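Local atomic coordinates of probable TonB-dependent siderophore receptor PiuA (Acinetobacter baumannii, PDB entry 5FP1), a protein that probably performs the initial step of iron uptake, binding iron-loaded siderophores at the bacterial outer membrane for TonB-dependent import. Residues A[572-577]-A[582-587]; A[55-58]-A[62-65]; A[318-323]-A[365-370]; A[495-500]-A[504-509]. All blocks are in the same frame, centred on the assembly; numbering follows the deposited sequence.

Contact 1 (A[572-577]-A[582-587])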
loop_
_atom_site.group_PDB
_atom_site.type_symbol
_atom_site.label_atom_id
_atom_site.label_comp_id
_atom_site.label_asym_id
_atom_site.label_seq_id
_atom_site.Cartn_x
_atom_site.Cartn_y
_atom_site.Cartn_z
ATOM N N LEU A 572 17.433 -0.713 -9.678
ATOM C CA LEU A 572 18.671 -0.130 -9.149
ATOM C C LEU A 572 18.303 0.848 -8.029
ATOM O O LEU A 572 17.329 1.591 -8.138
ATOM C CB LEU A 572 19.375 0.594 -10.287
ATOM C CG LEU A 572 20.805 1.090 -10.221
ATOM C CD1 LEU A 572 21.787 -0.065 -10.257
ATOM C CD2 LEU A 572 21.014 1.976 -11.447
ATOM N N GLY A 573 19.071 0.836 -6.945
ATOM C CA GLY A 573 18.836 1.697 -5.796
ATOM C C GLY A 573 20.152 2.257 -5.274
ATOM O O GLY A 573 21.186 1.591 -5.349
ATOM N N LEU A 574 20.123 3.485 -4.777
ATOM C CA LEU A 574 21.314 4.128 -4.190
ATOM C C LEU A 574 20.877 4.995 -3.034
ATOM O O LEU A 574 20.070 5.903 -3.222
ATOM C CB LEU A 574 22.066 4.978 -5.236
ATOM C CG LEU A 574 23.288 5.751 -4.706
ATOM C CD1 LEU A 574 24.408 4.812 -4.296
ATOM C CD2 LEU A 574 23.798 6.751 -5.733
ATOM N N ASN A 575 21.373 4.701 -1.832
ATOM C CA ASN A 575 21.038 5.464 -0.644
ATOM C C ASN A 575 22.249 5.773 0.240
ATOM O O ASN A 575 23.120 4.920 0.422
ATOM C CB ASN A 575 20.026 4.705 0.218
ATOM C CG ASN A 575 18.664 4.555 -0.460
ATOM O OD1 ASN A 575 17.785 5.407 -0.297
ATOM N ND2 ASN A 575 18.510 3.508 -1.262
ATOM N N GLY A 576 22.274 6.977 0.810
ATOM C CA GLY A 576 23.190 7.292 1.917
ATOM C C GLY A 576 23.808 8.677 1.793
ATOM O O GLY A 576 23.232 9.590 1.179
ATOM N N GLU A 577 24.995 8.827 2.377
ATOM C CA GLU A 577 25.724 10.094 2.376
ATOM C C GLU A 577 26.881 10.060 1.385
ATOM O O GLU A 577 27.805 9.261 1.525
ATOM C CB GLU A 577 26.259 10.389 3.777
ATOM C CG GLU A 577 25.191 10.380 4.851
ATOM C CD GLU A 577 24.827 8.981 5.299
ATOM O OE1 GLU A 577 25.756 8.177 5.560
ATOM O OE2 GLU A 577 23.619 8.686 5.396
ATOM N N TRP A 582 26.171 16.090 1.769
ATOM C CA TRP A 582 25.341 15.723 0.623
ATOM C C TRP A 582 24.784 14.287 0.754
ATOM O O TRP A 582 25.548 13.314 0.851
ATOM C CB TRP A 582 26.189 15.845 -0.621
ATOM C CG TRP A 582 25.476 15.643 -1.893
ATOM C CD1 TRP A 582 24.120 15.633 -2.091
ATOM C CD2 TRP A 582 26.072 15.445 -3.174
ATOM N NE1 TRP A 582 23.845 15.422 -3.415
ATOM C CE2 TRP A 582 25.022 15.312 -4.106
ATOM C CE3 TRP A 582 27.394 15.362 -3.628
ATOM C CZ2 TRP A 582 25.248 15.108 -5.462
ATOM C CZ3 TRP A 582 27.617 15.157 -4.977
ATOM C CH2 TRP A 582 26.549 15.027 -5.877
ATOM N N ASN A 583 23.461 14.151 0.791
ATOM C CA ASN A 583 22.865 12.811 0.864
ATOM C C ASN A 583 21.921 12.518 -0.289
ATOM O O ASN A 583 21.566 13.421 -1.073
ATOM C CB ASN A 583 22.234 12.530 2.215
ATOM C CG ASN A 583 21.068 13.421 2.516
ATOM O OD1 ASN A 583 20.670 14.262 1.692
ATOM N ND2 ASN A 583 20.515 13.264 3.719
ATOM N N ILE A 584 21.583 11.239 -0.444
ATOM C CA ILE A 584 20.825 10.833 -1.617
ATOM C C ILE A 584 19.975 9.589 -1.342
ATOM O O ILE A 584 20.368 8.697 -0.579
ATOM C CB ILE A 584 21.760 10.594 -2.816
ATOM C CG1 ILE A 584 20.970 10.523 -4.121
ATOM C CG2 ILE A 584 22.609 9.360 -2.598
ATOM C CD1 ILE A 584 21.816 10.363 -5.358
ATOM N N SER A 585 18.792 9.572 -1.952
ATOM C CA SER A 585 17.972 8.356 -2.036
ATOM C C SER A 585 17.440 8.335 -3.441
ATOM O O SER A 585 16.695 9.248 -3.842
ATOM C CB SER A 585 16.843 8.387 -0.990
ATOM O OG SER A 585 16.075 7.176 -1.012
ATOM N N ALA A 586 17.832 7.323 -4.210
ATOM C CA ALA A 586 17.492 7.270 -5.609
ATOM C C ALA A 586 17.182 5.867 -6.039
ATOM O O ALA A 586 17.696 4.894 -5.474
ATOM C CB ALA A 586 18.612 7.820 -6.468
ATOM N N GLY A 587 16.354 5.770 -7.066
ATOM C CA GLY A 587 15.980 4.480 -7.619
ATOM C C GLY A 587 15.601 4.513 -9.068
ATOM O O GLY A 587 15.111 5.510 -9.567
HETATM O O HOH W 1 16.276 3.520 -3.398
#
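I584 and L574, the two residues that bury the most surface, lie on the same face of the paired strands, and their outermost methyls meet, L574 CD2 at 4.1 Å from I584 CD1. The L574 side chain swings beside its own carbonyl carbon (chi1 177°), which brings the branch obliquely across the isoleucine. I584 CG2 rests 3.8 Å from G576 O. L536 and L628, from the strands on either side, continue this apolar surface, as expected for the lipid-facing side of a barrel. The segments are the ends of two adjacent antiparallel strands of the TonB-dependent receptor barrel, joined by a four-residue turn into a beta hairpin. L574 and A586 form one hydrogen-bonded pair, with L574 N 2.9 Å from A586 O and A586 N 2.8 Å from L574 O; G576 and I584 form the next, at the point where the chain turns a corner. The reverse face is polar. S585 OG donates to N575 OD1 over 2.6 Å, tilted 20° from the amide's carbonyl plane, while N575 ND2 donates a hydrogen bond to a water that in turn donates to A586 O. S585 and N583 also touch L23, near the chain's N-terminus.

Contact 2 (A[55-58]-A[62-65]); sequences TKVT and DALR
V57 makes the apolar part of this contact, its two methyls parting over the 62-65 segment. V57 CG2 packs 3.8 Å from A63 CB, and V57 CG1 lies 4.0 Å from D62 CB. With V57 CG1 anti to the carbonyl carbon (chi1 -72°), the same methyl also comes within 3.7 Å of R65 NH1. This is a van der Waals approach to the guanidinium rather than a polar one, and T55 CB lies 4.1 Å from R65 NH2. The segments border a tight helix-to-helix link in the plug domain: K56 leaves helix 49-55 with a positive phi of 51°, and the chain re-enters helical geometry at helix 60-63. Polar links between the two segments run through water. One water accepts from R65 NH2 at 2.8 Å, in the plane of the guanidinium, and donates to T55 O. A second accepts from T58 N and donates to D62 OD2 at 2.6 Å. V57 N makes a weak bond of 3.5 Å to T55 OG1, a hydroxyl whose stronger partner is L51 O. On the barrel side, D667 forms a long, weak ion pair with R65 NE, and R665, of like charge, lies close to NH1.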
loop_
_atom_site.group_PDB
_atom_site.type_symbol
_atom_site.label_atom_id
_atom_site.label_comp_id
_atom_site.label_asym_id
_atom_site.label_seq_id
_atom_site.Cartn_x
_atom_site.Cartn_y
_atom_site.Cartn_z
ATOM N N THR A 55 10.530 14.869 3.413
ATOM C CA THR A 55 9.447 15.075 2.458
ATOM C C THR A 55 8.151 15.520 3.106
ATOM O O THR A 55 7.283 16.028 2.432
ATOM C CB THR A 55 9.140 13.785 1.656
ATOM O OG1 THR A 55 8.874 12.698 2.546
ATOM C CG2 THR A 55 10.308 13.444 0.753
ATOM N N LYS A 56 8.055 15.313 4.409
ATOM C CA LYS A 56 6.846 15.501 5.219
ATOM C C LYS A 56 5.652 14.772 4.602
ATOM O O LYS A 56 4.541 15.316 4.573
ATOM C CB LYS A 56 6.510 16.984 5.455
ATOM C CG LYS A 56 5.735 17.236 6.751
ATOM C CD LYS A 56 5.314 18.702 6.913
ATOM C CE LYS A 56 4.315 18.887 8.058
ATOM N NZ LYS A 56 4.899 18.516 9.379
ATOM N N VAL A 57 5.883 13.555 4.102
ATOM C CA VAL A 57 4.757 12.732 3.629
ATOM C C VAL A 57 3.867 12.361 4.792
ATOM O O VAL A 57 4.347 11.963 5.865
ATOM C CB VAL A 57 5.182 11.494 2.837
ATOM C CG1 VAL A 57 5.718 11.900 1.475
ATOM C CG2 VAL A 57 6.196 10.668 3.607
ATOM N N THR A 58 2.567 12.512 4.598
ATOM C CA THR A 58 1.635 12.289 5.680
ATOM C C THR A 58 0.815 11.004 5.539
ATOM O O THR A 58 0.202 10.553 6.501
ATOM C CB THR A 58 0.672 13.465 5.833
ATOM O OG1 THR A 58 -0.200 13.509 4.708
ATOM C CG2 THR A 58 1.455 14.810 5.973
ATOM N N ASP A 62 1.256 8.714 -0.343
ATOM C CA ASP A 62 2.222 9.738 -0.723
ATOM C C ASP A 62 3.663 9.219 -0.570
ATOM O O ASP A 62 4.494 9.424 -1.451
ATOM C CB ASP A 62 2.023 11.017 0.099
ATOM C CG ASP A 62 0.771 11.774 -0.306
ATOM O OD1 ASP A 62 0.261 11.559 -1.404
ATOM O OD2 ASP A 62 0.267 12.558 0.488
ATOM N N ALA A 63 3.936 8.531 0.537
ATOM C CA ALA A 63 5.251 8.003 0.794
ATOM C C ALA A 63 5.752 7.092 -0.308
ATOM O O ALA A 63 6.948 7.072 -0.614
ATOM C CB ALA A 63 5.287 7.283 2.127
ATOM N N LEU A 64 4.844 6.297 -0.862
ATOM C CA LEU A 64 5.187 5.320 -1.875
ATOM C C LEU A 64 5.639 5.941 -3.188
ATOM O O LEU A 64 6.255 5.261 -4.012
ATOM C CB LEU A 64 3.988 4.380 -2.114
ATOM C CG LEU A 64 3.758 3.410 -0.953
ATOM C CD1 LEU A 64 2.454 2.655 -1.190
ATOM C CD2 LEU A 64 4.930 2.453 -0.788
ATOM N N ARG A 65 5.349 7.222 -3.393
ATOM C CA ARG A 65 5.835 7.903 -4.594
ATOM C C ARG A 65 7.367 7.874 -4.672
ATOM O O ARG A 65 7.919 8.007 -5.759
ATOM C CB ARG A 65 5.354 9.364 -4.666
ATOM C CG ARG A 65 6.220 10.366 -3.907
ATOM C CD ARG A 65 5.743 11.793 -4.123
ATOM N NE ARG A 65 6.584 12.738 -3.409
ATOM C CZ ARG A 65 6.181 13.434 -2.349
ATOM N NH1 ARG A 65 4.941 13.311 -1.901
ATOM N NH2 ARG A 65 7.012 14.256 -1.760
HETATM O O HOH W 2 6.101 15.929 0.240
HETATM O O HOH W 3 1.807 13.804 2.208
#

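Contact 3 (A[318-323]-A[365-370]); sequences HRLNSA and YNIIDA. With PO4 (phosphate ion), chain B.
A serine hydroxyl, not a backbone carbonyl of the facing segment, takes the backbone N-H of Y365: S322 OG lies 3.0 Å from Y365 N, in a fairly straight bond (161° at the hydrogen). The two segments belong to neighbouring antiparallel strands of the receptor's beta-barrel, 315-341 and 346-368, which form a long hairpin but have splayed apart here. Their CA atoms are 6.1 Å apart at S322 and Y365 and 8.9 Å apart at L320 and I367, and the backbone of L320 hydrogen-bonds to T377 instead. S322 OG sits between its own backbone N and carbonyl carbon (chi1 76°), where besides accepting from Y365 N it donates to a water, and that water donates to Y365 O. S322 CB meets the edge of the Y365 ring, in its plane, 3.8 Å from CD2, while the phenol oxygen is hydrogen-bonded to D298. L320 and I367 reach for each other tip to tip, their CD1 atoms 3.9 Å apart, with L406 of the next strand touching both. The R319 chain, bent at chi2 (66°), curls back so that NE donates to L320 O, from well above the carbonyl plane, and NH1 forms a salt bridge with D306. A phosphate ion, probably carried over from crystallisation and also held by H700 NE2, receives a weak hydrogen bond from the same R319 NH1, 2.9 Å from its O2.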
loop_
_atom_site.group_PDB
_atom_site.type_symbol
_atom_site.label_atom_id
_atom_site.label_comp_id
_atom_site.label_asym_id
_atom_site.label_seq_id
_atom_site.Cartn_x
_atom_site.Cartn_y
_atom_site.Cartn_z
ATOM N N HIS A 318 -23.062 11.618 -11.938
ATOM C CA HIS A 318 -22.452 11.289 -10.645
ATOM C C HIS A 318 -22.766 9.836 -10.222
ATOM O O HIS A 318 -23.500 9.629 -9.265
ATOM C CB HIS A 318 -22.979 12.173 -9.512
ATOM C CG HIS A 318 -22.685 13.636 -9.639
ATOM N ND1 HIS A 318 -21.407 14.158 -9.597
ATOM C CD2 HIS A 318 -23.524 14.702 -9.718
ATOM C CE1 HIS A 318 -21.473 15.481 -9.662
ATOM N NE2 HIS A 318 -22.745 15.834 -9.741
ATOM N N ARG A 319 -22.167 8.848 -10.900
ATOM C CA ARG A 319 -22.317 7.440 -10.553
ATOM C C ARG A 319 -21.890 7.216 -9.117
ATOM O O ARG A 319 -20.841 7.679 -8.709
ATOM C CB ARG A 319 -21.476 6.555 -11.483
ATOM C CG ARG A 319 -21.237 5.139 -10.983
ATOM C CD ARG A 319 -22.489 4.258 -10.879
ATOM N NE ARG A 319 -22.153 3.115 -10.030
ATOM C CZ ARG A 319 -21.651 1.950 -10.434
ATOM N NH1 ARG A 319 -21.510 1.668 -11.710
ATOM N NH2 ARG A 319 -21.327 1.046 -9.534
ATOM N N LEU A 320 -22.732 6.532 -8.347
ATOM C CA LEU A 320 -22.461 6.296 -6.920
ATOM C C LEU A 320 -21.769 4.943 -6.710
ATOM O O LEU A 320 -22.205 3.931 -7.265
ATOM C CB LEU A 320 -23.768 6.332 -6.099
ATOM C CG LEU A 320 -23.632 6.135 -4.580
ATOM C CD1 LEU A 320 -24.671 7.005 -3.851
ATOM C CD2 LEU A 320 -23.778 4.689 -4.182
ATOM N N ASN A 321 -20.704 4.973 -5.921
ATOM C CA ASN A 321 -20.009 3.809 -5.389
ATOM C C ASN A 321 -20.052 3.926 -3.872
ATOM O O ASN A 321 -19.910 5.021 -3.318
ATOM C CB ASN A 321 -18.553 3.748 -5.840
ATOM C CG ASN A 321 -18.409 3.404 -7.341
ATOM O OD1 ASN A 321 -19.163 2.626 -7.889
ATOM N ND2 ASN A 321 -17.457 3.976 -7.962
ATOM N N SER A 322 -20.302 2.814 -3.196
ATOM C CA SER A 322 -20.423 2.829 -1.757
ATOM C C SER A 322 -20.051 1.487 -1.158
ATOM O O SER A 322 -20.046 0.450 -1.847
ATOM C CB SER A 322 -21.843 3.180 -1.320
ATOM O OG SER A 322 -22.716 2.079 -1.486
ATOM N N ALA A 323 -19.729 1.534 0.129
ATOM C CA ALA A 323 -19.615 0.340 0.970
ATOM C C ALA A 323 -19.671 0.741 2.441
ATOM O O ALA A 323 -19.346 1.870 2.802
ATOM C CB ALA A 323 -18.315 -0.401 0.694
ATOM N N TYR A 365 -25.038 1.220 0.223
ATOM C CA TYR A 365 -26.181 2.141 0.269
ATOM C C TYR A 365 -27.107 1.949 -0.899
ATOM O O TYR A 365 -26.660 1.777 -2.052
ATOM C CB TYR A 365 -25.736 3.608 0.371
ATOM C CG TYR A 365 -25.132 3.939 1.718
ATOM C CD1 TYR A 365 -25.933 4.207 2.826
ATOM C CD2 TYR A 365 -23.756 3.952 1.895
ATOM C CE1 TYR A 365 -25.380 4.487 4.061
ATOM C CE2 TYR A 365 -23.201 4.239 3.117
ATOM C CZ TYR A 365 -24.012 4.492 4.204
ATOM O OH TYR A 365 -23.412 4.741 5.418
ATOM N N ASN A 366 -28.402 1.897 -0.583
ATOM C CA ASN A 366 -29.436 2.134 -1.593
ATOM C C ASN A 366 -29.700 3.634 -1.670
ATOM O O ASN A 366 -29.602 4.351 -0.661
ATOM C CB ASN A 366 -30.737 1.421 -1.243
ATOM C CG ASN A 366 -30.670 -0.077 -1.477
ATOM O OD1 ASN A 366 -29.954 -0.560 -2.346
ATOM N ND2 ASN A 366 -31.452 -0.811 -0.711
ATOM N N ILE A 367 -30.036 4.088 -2.871
ATOM C CA ILE A 367 -30.470 5.453 -3.120
ATOM C C ILE A 367 -31.973 5.404 -3.430
ATOM O O ILE A 367 -32.396 4.599 -4.246
ATOM C CB ILE A 367 -29.748 6.039 -4.339
ATOM C CG1 ILE A 367 -28.284 5.561 -4.367
ATOM C CG2 ILE A 367 -29.820 7.542 -4.291
ATOM C CD1 ILE A 367 -27.711 5.454 -5.778
ATOM N N ILE A 368 -32.751 6.256 -2.768
ATOM C CA ILE A 368 -34.213 6.217 -2.875
ATOM C C ILE A 368 -34.691 7.615 -3.234
ATOM O O ILE A 368 -34.348 8.577 -2.554
ATOM C CB ILE A 368 -34.860 5.753 -1.564
ATOM C CG1 ILE A 368 -34.241 4.414 -1.118
ATOM C CG2 ILE A 368 -36.378 5.623 -1.728
ATOM C CD1 ILE A 368 -34.754 3.890 0.192
ATOM N N ASP A 369 -35.402 7.744 -4.343
ATOM C CA ASP A 369 -35.883 9.067 -4.722
ATOM C C ASP A 369 -37.284 9.340 -4.137
ATOM O O ASP A 369 -37.839 8.509 -3.417
ATOM C CB ASP A 369 -35.876 9.248 -6.247
ATOM C CG ASP A 369 -36.977 8.461 -6.943
ATOM O OD1 ASP A 369 -37.848 7.887 -6.252
ATOM O OD2 ASP A 369 -36.945 8.409 -8.188
ATOM N N ALA A 370 -37.844 10.503 -4.463
ATOM C CA ALA A 370 -39.061 10.977 -3.795
ATOM C C ALA A 370 -40.269 10.105 -4.169
ATOM O O ALA A 370 -41.232 10.041 -3.421
ATOM C CB ALA A 370 -39.314 12.447 -4.115
HETATM P P PO4 B . -19.541 -0.401 -13.856
HETATM O O1 PO4 B . -20.307 0.287 -14.967
HETATM O O2 PO4 B . -19.060 0.670 -12.902
HETATM O O3 PO4 B . -18.345 -1.168 -14.420
HETATM O O4 PO4 B . -20.460 -1.363 -13.123
HETATM O O HOH W 4 -24.539 1.509 -3.618
#

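Contact 4 (A[495-500]-A[504-509])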
loop_
_atom_site.group_PDB
_atom_site.type_symbol
_atom_site.label_atom_id
_atom_site.label_comp_id
_atom_site.label_asym_id
_atom_site.label_seq_id
_atom_site.Cartn_x
_atom_site.Cartn_y
_atom_site.Cartn_z
ATOM N N VAL A 495 -8.327 -17.983 -3.386
ATOM C CA VAL A 495 -9.549 -17.218 -3.610
ATOM C C VAL A 495 -10.118 -16.817 -2.248
ATOM O O VAL A 495 -10.009 -17.547 -1.278
ATOM C CB VAL A 495 -10.600 -17.995 -4.435
ATOM C CG1 VAL A 495 -11.189 -19.114 -3.622
ATOM C CG2 VAL A 495 -11.695 -17.064 -4.926
ATOM N N GLY A 496 -10.697 -15.628 -2.197
ATOM C CA GLY A 496 -11.259 -15.044 -0.964
ATOM C C GLY A 496 -10.247 -14.318 -0.086
ATOM O O GLY A 496 -10.553 -13.932 1.028
ATOM N N LEU A 497 -9.021 -14.152 -0.576
ATOM C CA LEU A 497 -7.971 -13.526 0.229
ATOM C C LEU A 497 -8.311 -12.104 0.701
ATOM O O LEU A 497 -7.776 -11.646 1.713
ATOM C CB LEU A 497 -6.655 -13.517 -0.553
ATOM C CG LEU A 497 -5.454 -12.947 0.209
ATOM C CD1 LEU A 497 -5.167 -13.777 1.457
ATOM C CD2 LEU A 497 -4.244 -12.875 -0.696
ATOM N N ASN A 498 -9.177 -11.386 -0.012
ATOM C CA ASN A 498 -9.507 -10.023 0.410
ATOM C C ASN A 498 -10.366 -9.983 1.685
ATOM O O ASN A 498 -10.640 -8.913 2.238
ATOM C CB ASN A 498 -10.155 -9.222 -0.730
ATOM C CG ASN A 498 -11.516 -9.767 -1.191
ATOM O OD1 ASN A 498 -12.216 -10.469 -0.469
ATOM N ND2 ASN A 498 -11.911 -9.376 -2.397
ATOM N N ALA A 499 -10.826 -11.161 2.112
ATOM C CA ALA A 499 -11.549 -11.334 3.398
ATOM C C ALA A 499 -12.845 -10.565 3.408
ATOM O O ALA A 499 -13.353 -10.177 4.474
ATOM C CB ALA A 499 -10.693 -10.906 4.579
ATOM N N GLY A 500 -13.384 -10.345 2.214
ATOM C CA GLY A 500 -14.709 -9.781 2.088
ATOM C C GLY A 500 -14.764 -8.534 1.228
ATOM O O GLY A 500 -15.664 -8.377 0.402
ATOM N N ASN A 504 -10.880 -6.749 -6.099
ATOM C CA ASN A 504 -11.976 -7.514 -6.669
ATOM C C ASN A 504 -11.517 -8.771 -7.423
ATOM O O ASN A 504 -12.319 -9.683 -7.624
ATOM C CB ASN A 504 -12.861 -6.642 -7.576
ATOM C CG ASN A 504 -12.054 -5.834 -8.571
ATOM O OD1 ASN A 504 -11.282 -4.939 -8.204
ATOM N ND2 ASN A 504 -12.222 -6.152 -9.847
ATOM N N SER A 505 -10.228 -8.865 -7.768
ATOM C CA SER A 505 -9.742 -10.076 -8.407
ATOM C C SER A 505 -9.756 -11.245 -7.416
ATOM O O SER A 505 -9.713 -12.399 -7.832
ATOM C CB SER A 505 -8.354 -9.872 -9.013
ATOM O OG SER A 505 -7.385 -9.651 -8.004
ATOM N N GLU A 506 -9.865 -10.949 -6.113
ATOM C CA GLU A 506 -9.787 -11.973 -5.067
ATOM C C GLU A 506 -11.158 -12.392 -4.486
ATOM O O GLU A 506 -11.255 -13.239 -3.602
ATOM C CB GLU A 506 -8.866 -11.486 -3.939
ATOM C CG GLU A 506 -7.444 -11.167 -4.413
ATOM C CD GLU A 506 -6.637 -10.381 -3.403
ATOM O OE1 GLU A 506 -7.107 -10.207 -2.246
ATOM O OE2 GLU A 506 -5.516 -9.938 -3.755
ATOM N N THR A 507 -12.206 -11.793 -4.987
ATOM C CA THR A 507 -13.541 -11.944 -4.428
ATOM C C THR A 507 -14.056 -13.363 -4.722
ATOM O O THR A 507 -13.963 -13.863 -5.846
ATOM C CB THR A 507 -14.467 -10.837 -4.995
ATOM O OG1 THR A 507 -14.225 -9.626 -4.258
ATOM C CG2 THR A 507 -15.955 -11.198 -4.862
ATOM N N ILE A 508 -14.530 -14.017 -3.677
ATOM C CA ILE A 508 -15.046 -15.368 -3.758
ATOM C C ILE A 508 -16.522 -15.329 -4.167
ATOM O O ILE A 508 -17.282 -14.383 -3.827
ATOM C CB ILE A 508 -14.873 -16.110 -2.401
ATOM C CG1 ILE A 508 -15.176 -17.612 -2.552
ATOM C CG2 ILE A 508 -15.757 -15.485 -1.325
ATOM C CD1 ILE A 508 -14.798 -18.456 -1.349
ATOM N N ASN A 509 -16.917 -16.340 -4.930
ATOM C CA ASN A 509 -18.308 -16.510 -5.313
ATOM C C ASN A 509 -18.625 -18.002 -5.500
ATOM O O ASN A 509 -17.779 -18.863 -5.268
ATOM C CB ASN A 509 -18.655 -15.665 -6.540
ATOM C CG ASN A 509 -17.873 -16.058 -7.783
ATOM O OD1 ASN A 509 -17.719 -17.212 -8.084
ATOM N ND2 ASN A 509 -17.367 -15.060 -8.510
HETATM O O HOH W 5 -14.133 -12.409 -1.185
#
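E506 lays its side chain along N498 and ends beside L497, and its course from backbone to carboxylate traces most of the contact. CB starts against the asparagine, 3.9 Å from N498 N. With CG beside the backbone N (chi1 -59°) and the chain extended beyond it, CG and CD then run past N498 in the opposite sense, the carboxylate and amide planes 41° apart. At the tip, OE1 rests 3.5 Å from N498 CB and 3.7 Å from L497 CB. It also approaches N498 N, though at an angle too poor for a hydrogen bond; its polar partner is S94 OG of the plug domain. A loop of the barrel, between strands 482-493 and 518-531, is thereby bonded to the plug filling the barrel. Within that loop, residues G496 to A499 form a type I beta turn, closed by A499 N bonding to G496 O, and N498 adds an Asx turn, its OD1 accepting from G500 N at 2.9 Å. OD1 accepts again from a water that itself takes the N-H of I508. The other end of the amide, ND2, donates to T507 OG1 at 3.0 Å, with the hydroxyl lying in the amide plane, and to D503 O as well. Several bonds thus fix the rotation of the N498 amide. Backbone and apolar contacts fasten the start of the turn: G496 N donates to E506 O over 2.8 Å, and I508 CB packs 4.0 Å from G496 CA.

How the contacts relate
Along the chain the contacts follow one another without interlocking, in the order 2, 3, 4, 1. Contact 2 belongs to the plug domain, whereas the other three belong to the barrel that surrounds it. Contacts 1 and 3 each join adjacent strands of the barrel wall, yet their centres are about 48 Å apart, on opposite sides of the chain's centre. Contact 4 folds a loop between strands, with its centre about 24 Å from that of contact 3 and nearest atoms about 8 Å apart. Contact 2 comes equally near contact 1, about 8 Å between nearest atoms. Together they sample wall, loop and plug of a siderophore receptor whose channel is filled by its own N-terminal domain.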